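Local coordinates for protein O-methyltransferase (Saccharopolyspora spinosa, PDB 4CE0) that probably transfers a methyl group from S-adenosylmethionine to the 4'-hydroxyl of a spinosyn rhamnose, in a magnesium-dependent step of antibiotic biosynthesis, at residues V141-V146 with V160-G165; D212-P217 with E234-I239; G225-L230 with A244-S249. All coordinates share one frame; numbering follows the deposited sequence.

How the contacts relate
All three contacts reach the same seven-stranded mixed sheet of a Rossmann-like methyltransferase, but at different places. Contact 1 is partly buried and wholly apolar, joining helix 143-152 to the outermost strand 160-164. It lies on the opposite side of the chain's centre from the others, its nearest atoms about 15 Å from contact 2 and about 17 Å from contact 3. Contact 2 is a surface contact between loops and strand 237-238, beside the magnesium ion. Contact 3, also partly buried, sets the charge of R227 on the face of W246. Contacts 2 and 3 interlock: strands 237-238 and 244-247 are sheet neighbours, and R227 NH2 hydrogen-bonds to E234 O.

Contact 1: V141-V146 with V160-G165; sequences VSLETV and VRFLPG
L143 and V146, from the first turn of helix 143-152, close on the ring of F162 in the helix-on-sheet packing of a Rossmann-like fold. Reached first along the strand, F162 has its CB, CG and CD2 all close to one methyl of the leucine: L143 CD1 lies 3.5 Å from F162 CD2 and approaches the ring obliquely. With CG opposite the backbone N (chi1 180°), the branched end of L143 projects from the helix and places CD1 on the ring. Further out, V146 CG1 sits at the ring edge, 4.0 Å from F162 CE2. A flat phenyl suits this place, since it packs between helix and strand with no polar group. P164 follows with a looser touch on L143 alone, its CB 4.5 Å from L143 CD2. G165, last in the segment, enters the cofactor pocket and touches the bound S-adenosylhomocysteine. On the helix side, S142 is the N-cap: its OG accepts from T145 N at 3.1 Å and also from T145 OG1, fixing the turn from which L143 projects. F113 touches L143, V146 and P164, while strand 160-164, at one edge of the sheet within this chain, pairs with parallel strand 107-111, whose V109 packs on F162.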
loop_
_atom_site.group_PDB
_atom_site.type_symbol
_atom_site.label_atom_id
_atom_site.label_comp_id
_atom_site.label_asym_id
_atom_site.label_seq_id
_atom_site.Cartn_x
_atom_site.Cartn_y
_atom_site.Cartn_z
ATOM N N VAL A 141 -20.316 -10.558 -0.427
ATOM C CA VAL A 141 -19.585 -9.787 0.567
ATOM C C VAL A 141 -20.507 -8.704 1.110
ATOM O O VAL A 141 -20.977 -7.824 0.358
ATOM C CB VAL A 141 -18.329 -9.157 -0.054
ATOM C CG1 VAL A 141 -17.509 -8.379 1.009
ATOM C CG2 VAL A 141 -17.485 -10.223 -0.745
ATOM N N SER A 142 -20.793 -8.800 2.405
ATOM C CA SER A 142 -21.697 -7.889 3.107
ATOM C C SER A 142 -21.272 -6.415 3.044
ATOM O O SER A 142 -20.083 -6.095 2.913
ATOM C CB SER A 142 -21.781 -8.292 4.592
ATOM O OG SER A 142 -20.533 -8.082 5.247
ATOM N N LEU A 143 -22.251 -5.527 3.177
ATOM C CA LEU A 143 -22.012 -4.087 3.189
ATOM C C LEU A 143 -21.049 -3.755 4.327
ATOM O O LEU A 143 -20.139 -2.931 4.199
ATOM C CB LEU A 143 -23.346 -3.334 3.354
ATOM C CG LEU A 143 -23.375 -1.791 3.400
ATOM C CD1 LEU A 143 -22.666 -1.198 2.187
ATOM C CD2 LEU A 143 -24.828 -1.310 3.445
ATOM N N GLU A 144 -21.240 -4.434 5.446
ATOM C CA GLU A 144 -20.407 -4.182 6.593
ATOM C C GLU A 144 -18.965 -4.450 6.214
ATOM O O GLU A 144 -18.081 -3.668 6.544
ATOM C CB GLU A 144 -20.843 -5.061 7.764
ATOM C CG GLU A 144 -19.965 -4.923 8.966
ATOM C CD GLU A 144 -20.638 -5.460 10.225
ATOM O OE1 GLU A 144 -21.723 -4.939 10.616
ATOM O OE2 GLU A 144 -20.079 -6.420 10.811
ATOM N N THR A 145 -18.728 -5.565 5.534
ATOM C CA THR A 145 -17.371 -5.973 5.159
ATOM C C THR A 145 -16.740 -4.981 4.176
ATOM O O THR A 145 -15.596 -4.542 4.365
ATOM C CB THR A 145 -17.374 -7.381 4.547
ATOM O OG1 THR A 145 -17.842 -8.331 5.521
ATOM C CG2 THR A 145 -15.951 -7.756 4.064
ATOM N N VAL A 146 -17.492 -4.601 3.145
ATOM C CA VAL A 146 -17.013 -3.591 2.203
ATOM C C VAL A 146 -16.713 -2.248 2.894
ATOM O O VAL A 146 -15.726 -1.599 2.572
ATOM C CB VAL A 146 -18.021 -3.342 1.030
ATOM C CG1 VAL A 146 -17.460 -2.302 0.056
ATOM C CG2 VAL A 146 -18.357 -4.646 0.283
ATOM N N VAL A 160 -18.096 8.607 -0.512
ATOM C CA VAL A 160 -18.443 7.233 -0.870
ATOM C C VAL A 160 -19.877 6.946 -0.395
ATOM O O VAL A 160 -20.192 7.133 0.803
ATOM C CB VAL A 160 -17.528 6.209 -0.191
ATOM C CG1 VAL A 160 -17.835 4.805 -0.717
ATOM C CG2 VAL A 160 -16.034 6.574 -0.415
ATOM N N ARG A 161 -20.726 6.481 -1.316
ATOM C CA ARG A 161 -22.113 6.099 -1.003
ATOM C C ARG A 161 -22.432 4.700 -1.507
ATOM O O ARG A 161 -21.940 4.241 -2.556
ATOM C CB ARG A 161 -23.089 7.108 -1.592
ATOM C CG ARG A 161 -22.893 8.505 -1.003
ATOM C CD ARG A 161 -23.936 9.508 -1.495
ATOM N NE ARG A 161 -25.297 9.150 -1.063
ATOM C CZ ARG A 161 -26.354 9.967 -1.131
ATOM N NH1 ARG A 161 -26.227 11.205 -1.598
ATOM N NH2 ARG A 161 -27.548 9.543 -0.748
ATOM N N PHE A 162 -23.209 3.991 -0.709
ATOM C CA PHE A 162 -23.518 2.610 -1.012
ATOM C C PHE A 162 -24.956 2.509 -1.435
ATOM O O PHE A 162 -25.809 3.156 -0.860
ATOM C CB PHE A 162 -23.227 1.734 0.198
ATOM C CG PHE A 162 -21.801 1.847 0.682
ATOM C CD1 PHE A 162 -21.443 2.820 1.616
ATOM C CD2 PHE A 162 -20.816 0.976 0.212
ATOM C CE1 PHE A 162 -20.129 2.932 2.075
ATOM C CE2 PHE A 162 -19.469 1.084 0.672
ATOM C CZ PHE A 162 -19.137 2.052 1.593
ATOM N N LEU A 163 -25.212 1.725 -2.482
ATOM C CA LEU A 163 -26.573 1.486 -2.944
ATOM C C LEU A 163 -26.827 -0.009 -2.908
ATOM O O LEU A 163 -26.536 -0.707 -3.897
ATOM C CB LEU A 163 -26.747 2.042 -4.347
ATOM C CG LEU A 163 -28.137 2.093 -4.973
ATOM C CD1 LEU A 163 -29.153 2.790 -4.076
ATOM C CD2 LEU A 163 -28.020 2.804 -6.344
ATOM N N PRO A 164 -27.364 -0.511 -1.772
ATOM C CA PRO A 164 -27.552 -1.955 -1.565
ATOM C C PRO A 164 -28.878 -2.454 -2.142
ATOM O O PRO A 164 -29.913 -1.848 -1.880
ATOM C CB PRO A 164 -27.550 -2.073 -0.035
ATOM C CG PRO A 164 -28.198 -0.814 0.419
ATOM C CD PRO A 164 -27.655 0.244 -0.531
ATOM N N GLY A 165 -28.843 -3.524 -2.932
ATOM C CA GLY A 165 -30.055 -4.132 -3.444
ATOM C C GLY A 165 -29.751 -4.806 -4.752
ATOM O O GLY A 165 -28.638 -4.683 -5.272
#

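Contact 2: D212-P217 with E234-I239; sequences DDYFLP and EPIHDI. With MG (magnesium ion), chain C.
Y214 and F215 reach across to I236 and D238 from the loop that follows strand 207-211 in this Rossmann-like methyltransferase fold, just after two aspartates that bind magnesium. The more extensive packing is apolar, between Y214 and I236. A chi1 of -180° swings the Y214 ring away from its own backbone N and sets its hydroxyl end beside the isoleucine: I236 CD1 comes obliquely to within 3.7 Å of Y214 OH and 4.0 Å of Y214 CZ. A long, branched aliphatic chain suits this place because it can lie against the phenol, and it also touches A244 and R227. The other pair buries less and is more polar. Exposed D238 meets the F215 ring with one oxygen, OD1, at the ring edge 3.3 Å from F215 CE2, the carboxylate and ring planes 48° apart. No hydrogen bond joins this pair, and the same oxygen accepts from G241 N. F215 has Y214 CB over one face, and its CZ meets the edge of the Y214 ring in plane. Immediately before them, D212 and D213 share the metal with D185 and three waters, and R59 and R183 hold D212 OD1. Magnesium lies 2.0 Å from D212 OD2 and 2.1 Å from D213 OD2, while D213 OD1 accepts from a metal-bound water at 2.7 Å.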
loop_
_atom_site.group_PDB
_atom_site.type_symbol
_atom_site.label_atom_id
_atom_site.label_comp_id
_atom_site.label_asym_id
_atom_site.label_seq_id
_atom_site.Cartn_x
_atom_site.Cartn_y
_atom_site.Cartn_z
ATOM N N ASP A 212 -16.249 -4.807 -17.589
ATOM C CA ASP A 212 -15.124 -5.533 -17.057
ATOM C C ASP A 212 -14.957 -6.898 -17.734
ATOM O O ASP A 212 -13.846 -7.387 -17.830
ATOM C CB ASP A 212 -15.241 -5.703 -15.531
ATOM C CG ASP A 212 -13.971 -6.271 -14.917
ATOM O OD1 ASP A 212 -12.985 -5.509 -14.800
ATOM O OD2 ASP A 212 -13.935 -7.477 -14.573
ATOM N N ASP A 213 -16.064 -7.494 -18.178
ATOM C CA ASP A 213 -16.065 -8.831 -18.779
ATOM C C ASP A 213 -16.736 -8.838 -20.136
ATOM O O ASP A 213 -17.550 -9.722 -20.446
ATOM C CB ASP A 213 -16.803 -9.825 -17.876
ATOM C CG ASP A 213 -16.068 -10.081 -16.594
ATOM O OD1 ASP A 213 -15.149 -10.930 -16.600
ATOM O OD2 ASP A 213 -16.378 -9.403 -15.597
ATOM N N TYR A 214 -16.362 -7.879 -20.964
ATOM C CA TYR A 214 -16.937 -7.770 -22.298
ATOM C C TYR A 214 -16.862 -9.060 -23.110
ATOM O O TYR A 214 -17.635 -9.229 -24.044
ATOM C CB TYR A 214 -16.224 -6.689 -23.094
ATOM C CG TYR A 214 -16.784 -6.531 -24.485
ATOM C CD1 TYR A 214 -18.138 -6.325 -24.699
ATOM C CD2 TYR A 214 -15.956 -6.596 -25.588
ATOM C CE1 TYR A 214 -18.655 -6.195 -26.000
ATOM C CE2 TYR A 214 -16.443 -6.464 -26.891
ATOM C CZ TYR A 214 -17.796 -6.262 -27.088
ATOM O OH TYR A 214 -18.284 -6.110 -28.358
ATOM N N PHE A 215 -15.942 -9.959 -22.787
ATOM C CA PHE A 215 -15.729 -11.116 -23.678
ATOM C C PHE A 215 -16.413 -12.338 -23.163
ATOM O O PHE A 215 -16.439 -13.380 -23.805
ATOM C CB PHE A 215 -14.262 -11.305 -23.978
ATOM C CG PHE A 215 -13.655 -10.060 -24.545
ATOM C CD1 PHE A 215 -14.136 -9.507 -25.712
ATOM C CD2 PHE A 215 -12.680 -9.392 -23.869
ATOM C CE1 PHE A 215 -13.611 -8.330 -26.184
ATOM C CE2 PHE A 215 -12.135 -8.210 -24.341
ATOM C CZ PHE A 215 -12.596 -7.677 -25.488
ATOM N N LEU A 216 -17.061 -12.143 -22.028
ATOM C CA LEU A 216 -17.974 -13.100 -21.473
ATOM C C LEU A 216 -19.225 -13.017 -22.334
ATOM O O LEU A 216 -19.786 -11.925 -22.469
ATOM C CB LEU A 216 -18.289 -12.719 -20.019
ATOM C CG LEU A 216 -19.084 -13.706 -19.160
ATOM C CD1 LEU A 216 -18.196 -14.886 -18.802
ATOM C CD2 LEU A 216 -19.678 -13.047 -17.878
ATOM N N PRO A 217 -19.635 -14.142 -22.977
ATOM C CA PRO A 217 -20.958 -14.108 -23.603
ATOM C C PRO A 217 -21.928 -14.047 -22.436
ATOM O O PRO A 217 -21.656 -14.686 -21.415
ATOM C CB PRO A 217 -21.036 -15.442 -24.357
ATOM C CG PRO A 217 -20.156 -16.362 -23.541
ATOM C CD PRO A 217 -19.042 -15.492 -23.018
ATOM N N GLU A 234 -20.070 4.597 -30.647
ATOM C CA GLU A 234 -18.736 4.959 -30.163
ATOM C C GLU A 234 -17.900 3.664 -30.087
ATOM O O GLU A 234 -18.405 2.631 -29.659
ATOM C CB GLU A 234 -18.834 5.699 -28.821
ATOM C CG GLU A 234 -19.497 7.113 -28.951
ATOM C CD GLU A 234 -20.999 7.171 -28.569
ATOM O OE1 GLU A 234 -21.790 6.366 -29.093
ATOM O OE2 GLU A 234 -21.405 8.034 -27.748
ATOM N N PRO A 235 -16.648 3.681 -30.575
ATOM C CA PRO A 235 -16.043 2.357 -30.745
ATOM C C PRO A 235 -15.583 1.752 -29.436
ATOM O O PRO A 235 -15.092 2.450 -28.571
ATOM C CB PRO A 235 -14.834 2.629 -31.631
ATOM C CG PRO A 235 -15.062 3.989 -32.208
ATOM C CD PRO A 235 -15.789 4.730 -31.143
ATOM N N ILE A 236 -15.671 0.434 -29.358
ATOM C CA ILE A 236 -15.218 -0.302 -28.198
ATOM C C ILE A 236 -13.712 -0.530 -28.310
ATOM O O ILE A 236 -13.215 -1.017 -29.331
ATOM C CB ILE A 236 -15.998 -1.633 -28.094
ATOM C CG1 ILE A 236 -17.470 -1.347 -27.729
ATOM C CG2 ILE A 236 -15.368 -2.550 -27.101
ATOM C CD1 ILE A 236 -18.439 -2.458 -28.084
ATOM N N HIS A 237 -13.001 -0.134 -27.254
ATOM C CA HIS A 237 -11.552 -0.325 -27.112
ATOM C C HIS A 237 -11.339 -1.494 -26.169
ATOM O O HIS A 237 -11.960 -1.570 -25.097
ATOM C CB HIS A 237 -10.903 0.913 -26.490
ATOM C CG HIS A 237 -10.837 2.090 -27.413
ATOM N ND1 HIS A 237 -11.706 2.262 -28.460
ATOM C CD2 HIS A 237 -9.999 3.152 -27.431
ATOM C CE1 HIS A 237 -11.406 3.383 -29.099
ATOM N NE2 HIS A 237 -10.382 3.942 -28.489
ATOM N N ASP A 238 -10.495 -2.423 -26.587
ATOM C CA ASP A 238 -10.066 -3.500 -25.728
ATOM C C ASP A 238 -9.220 -2.948 -24.581
ATOM O O ASP A 238 -8.589 -1.905 -24.697
ATOM C CB ASP A 238 -9.249 -4.504 -26.544
ATOM C CG ASP A 238 -8.705 -5.642 -25.705
ATOM O OD1 ASP A 238 -9.490 -6.378 -25.066
ATOM O OD2 ASP A 238 -7.468 -5.791 -25.698
ATOM N N ILE A 239 -9.244 -3.639 -23.451
ATOM C CA ILE A 239 -8.333 -3.311 -22.374
ATOM C C ILE A 239 -7.251 -4.378 -22.353
ATOM O O ILE A 239 -6.077 -4.064 -22.538
ATOM C CB ILE A 239 -9.071 -3.207 -20.982
ATOM C CG1 ILE A 239 -10.074 -2.046 -21.011
ATOM C CG2 ILE A 239 -8.045 -3.040 -19.858
ATOM C CD1 ILE A 239 -10.988 -1.960 -19.803
HETATM MG MG MG C . -15.319 -8.752 -13.928
HETATM O O HOH W 1 -13.906 -10.503 -14.293
HETATM O O HOH W 2 -14.236 -9.002 -12.062
HETATM O O HOH W 3 -16.349 -10.351 -13.076
#

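Contact 3: G225-L230 with A244-S249; sequences GFRAEL and AYWRRS
One face of the W246 indole carries the guanidinium of R227, which stands on it rather than lying flat. NH1 sits 3.3 Å above the ring plane, over its centre and 3.4 Å from W246 CD2, and the two planes are 74° apart. The indole in turn lies at the guanidinium edge, near its plane. The pair is a cation-pi contact, with R227 CZ 4.6 Å from the centroid of the six-membered ring and 10° off its normal. Behind the charge, the aliphatic part of the arginine also packs on the ring: CG lies 4.1 Å from W246 CH2, and CD touches CZ3 and CH2 at similar distances. A bend at chi3 (65°) lets the chain run along the benzene part and still turn NH1 down onto the indole. An arginine suits the place by offering both methylenes and a charge, and a tryptophan by offering a broad electron-rich surface. The contact joins helix 219-230 to strand 244-247, whose W246 also packs on V209 of the adjacent strand. NH2 hydrogen-bonds to E234 O while NH1 lies over the ring, and the pi face probably offsets part of the cost of placing the arginine's charge beside a buried side chain.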
loop_
_atom_site.group_PDB
_atom_site.type_symbol
_atom_site.label_atom_id
_atom_site.label_comp_id
_atom_site.label_asym_id
_atom_site.label_seq_id
_atom_site.Cartn_x
_atom_site.Cartn_y
_atom_site.Cartn_z
ATOM N N GLY A 225 -26.600 -5.818 -27.445
ATOM C CA GLY A 225 -28.048 -5.666 -27.530
ATOM C C GLY A 225 -28.462 -4.270 -27.094
ATOM O O GLY A 225 -29.297 -3.630 -27.715
ATOM N N PHE A 226 -27.856 -3.774 -26.025
ATOM C CA PHE A 226 -28.154 -2.421 -25.573
ATOM C C PHE A 226 -27.670 -1.380 -26.594
ATOM O O PHE A 226 -28.397 -0.454 -26.929
ATOM C CB PHE A 226 -27.556 -2.142 -24.179
ATOM C CG PHE A 226 -27.754 -0.731 -23.725
ATOM C CD1 PHE A 226 -28.999 -0.297 -23.294
ATOM C CD2 PHE A 226 -26.716 0.181 -23.782
ATOM C CE1 PHE A 226 -29.192 1.018 -22.913
ATOM C CE2 PHE A 226 -26.903 1.490 -23.383
ATOM C CZ PHE A 226 -28.137 1.905 -22.946
ATOM N N ARG A 227 -26.456 -1.541 -27.108
ATOM C CA ARG A 227 -25.914 -0.579 -28.079
ATOM C C ARG A 227 -26.768 -0.480 -29.354
ATOM O O ARG A 227 -26.953 0.616 -29.910
ATOM C CB ARG A 227 -24.479 -0.951 -28.449
ATOM C CG ARG A 227 -23.495 -0.536 -27.359
ATOM C CD ARG A 227 -22.177 -1.215 -27.540
ATOM N NE ARG A 227 -21.520 -0.805 -28.761
ATOM C CZ ARG A 227 -20.752 0.269 -28.901
ATOM N NH1 ARG A 227 -20.526 1.080 -27.883
ATOM N NH2 ARG A 227 -20.203 0.532 -30.090
ATOM N N ALA A 228 -27.301 -1.619 -29.787
ATOM C CA ALA A 228 -28.105 -1.682 -31.023
ATOM C C ALA A 228 -29.421 -0.932 -30.890
ATOM O O ALA A 228 -29.831 -0.256 -31.813
ATOM C CB ALA A 228 -28.373 -3.109 -31.398
ATOM N N GLU A 229 -30.081 -1.064 -29.740
ATOM C CA GLU A 229 -31.351 -0.386 -29.501
ATOM C C GLU A 229 -31.200 1.126 -29.601
ATOM O O GLU A 229 -31.913 1.763 -30.359
ATOM C CB GLU A 229 -31.920 -0.756 -28.131
ATOM C CG GLU A 229 -33.289 -0.128 -27.852
ATOM C CD GLU A 229 -33.913 -0.614 -26.562
ATOM O OE1 GLU A 229 -33.279 -1.435 -25.865
ATOM O OE2 GLU A 229 -35.040 -0.181 -26.249
ATOM N N LEU A 230 -30.262 1.693 -28.843
ATOM C CA LEU A 230 -30.122 3.149 -28.767
ATOM C C LEU A 230 -29.241 3.748 -29.867
ATOM O O LEU A 230 -29.042 4.963 -29.906
ATOM C CB LEU A 230 -29.573 3.560 -27.402
ATOM C CG LEU A 230 -30.527 3.460 -26.218
ATOM C CD1 LEU A 230 -31.032 2.043 -26.019
ATOM C CD2 LEU A 230 -29.784 3.915 -24.988
ATOM N N ALA A 244 -13.365 -4.270 -21.678
ATOM C CA ALA A 244 -13.398 -3.360 -22.789
ATOM C C ALA A 244 -14.067 -2.101 -22.325
ATOM O O ALA A 244 -14.735 -2.101 -21.301
ATOM C CB ALA A 244 -14.172 -3.990 -23.951
ATOM N N TYR A 245 -13.919 -1.018 -23.086
ATOM C CA TYR A 245 -14.587 0.203 -22.696
ATOM C C TYR A 245 -14.839 1.078 -23.901
ATOM O O TYR A 245 -14.285 0.857 -25.003
ATOM C CB TYR A 245 -13.726 0.955 -21.675
ATOM C CG TYR A 245 -12.494 1.584 -22.257
ATOM C CD1 TYR A 245 -11.324 0.835 -22.455
ATOM C CD2 TYR A 245 -12.488 2.919 -22.627
ATOM C CE1 TYR A 245 -10.166 1.411 -22.982
ATOM C CE2 TYR A 245 -11.341 3.513 -23.170
ATOM C CZ TYR A 245 -10.186 2.758 -23.342
ATOM O OH TYR A 245 -9.061 3.361 -23.867
ATOM N N TRP A 246 -15.692 2.067 -23.701
ATOM C CA TRP A 246 -15.801 3.121 -24.685
ATOM C C TRP A 246 -16.056 4.426 -24.009
ATOM O O TRP A 246 -16.432 4.482 -22.820
ATOM C CB TRP A 246 -16.858 2.793 -25.749
ATOM C CG TRP A 246 -18.309 3.114 -25.440
ATOM C CD1 TRP A 246 -18.942 4.310 -25.620
ATOM C CD2 TRP A 246 -19.308 2.198 -24.953
ATOM N NE1 TRP A 246 -20.272 4.199 -25.260
ATOM C CE2 TRP A 246 -20.518 2.913 -24.857
ATOM C CE3 TRP A 246 -19.288 0.849 -24.591
ATOM C CZ2 TRP A 246 -21.699 2.322 -24.410
ATOM C CZ3 TRP A 246 -20.461 0.266 -24.156
ATOM C CH2 TRP A 246 -21.653 0.999 -24.078
ATOM N N ARG A 247 -15.820 5.484 -24.773
ATOM C CA ARG A 247 -16.044 6.850 -24.300
ATOM C C ARG A 247 -17.234 7.483 -25.012
ATOM O O ARG A 247 -17.308 7.503 -26.231
ATOM C CB ARG A 247 -14.785 7.688 -24.541
ATOM C CG ARG A 247 -14.800 9.026 -23.785
ATOM C CD ARG A 247 -13.524 9.835 -23.950
ATOM N NE ARG A 247 -13.488 10.913 -22.958
ATOM C CZ ARG A 247 -12.414 11.637 -22.651
ATOM N NH1 ARG A 247 -11.249 11.398 -23.221
ATOM N NH2 ARG A 247 -12.496 12.584 -21.727
ATOM N N ARG A 248 -18.168 8.028 -24.257
ATOM C CA ARG A 248 -19.279 8.748 -24.867
ATOM C C ARG A 248 -18.829 10.040 -25.587
ATOM O O ARG A 248 -17.922 10.753 -25.134
ATOM C CB ARG A 248 -20.342 9.032 -23.814
ATOM C CG ARG A 248 -21.659 9.486 -24.378
ATOM C CD ARG A 248 -22.708 9.479 -23.320
ATOM N NE ARG A 248 -24.010 9.679 -23.915
ATOM C CZ ARG A 248 -25.149 9.508 -23.272
ATOM N NH1 ARG A 248 -25.136 9.140 -22.002
ATOM N NH2 ARG A 248 -26.297 9.702 -23.907
ATOM N N SER A 249 -19.473 10.310 -26.726
ATOM C CA SER A 249 -19.171 11.457 -27.609
ATOM C C SER A 249 -19.081 12.833 -26.932
ATOM O O SER A 249 -19.840 13.144 -26.003
ATOM C CB SER A 249 -20.246 11.538 -28.703
ATOM O OG SER A 249 -21.509 11.863 -28.131
#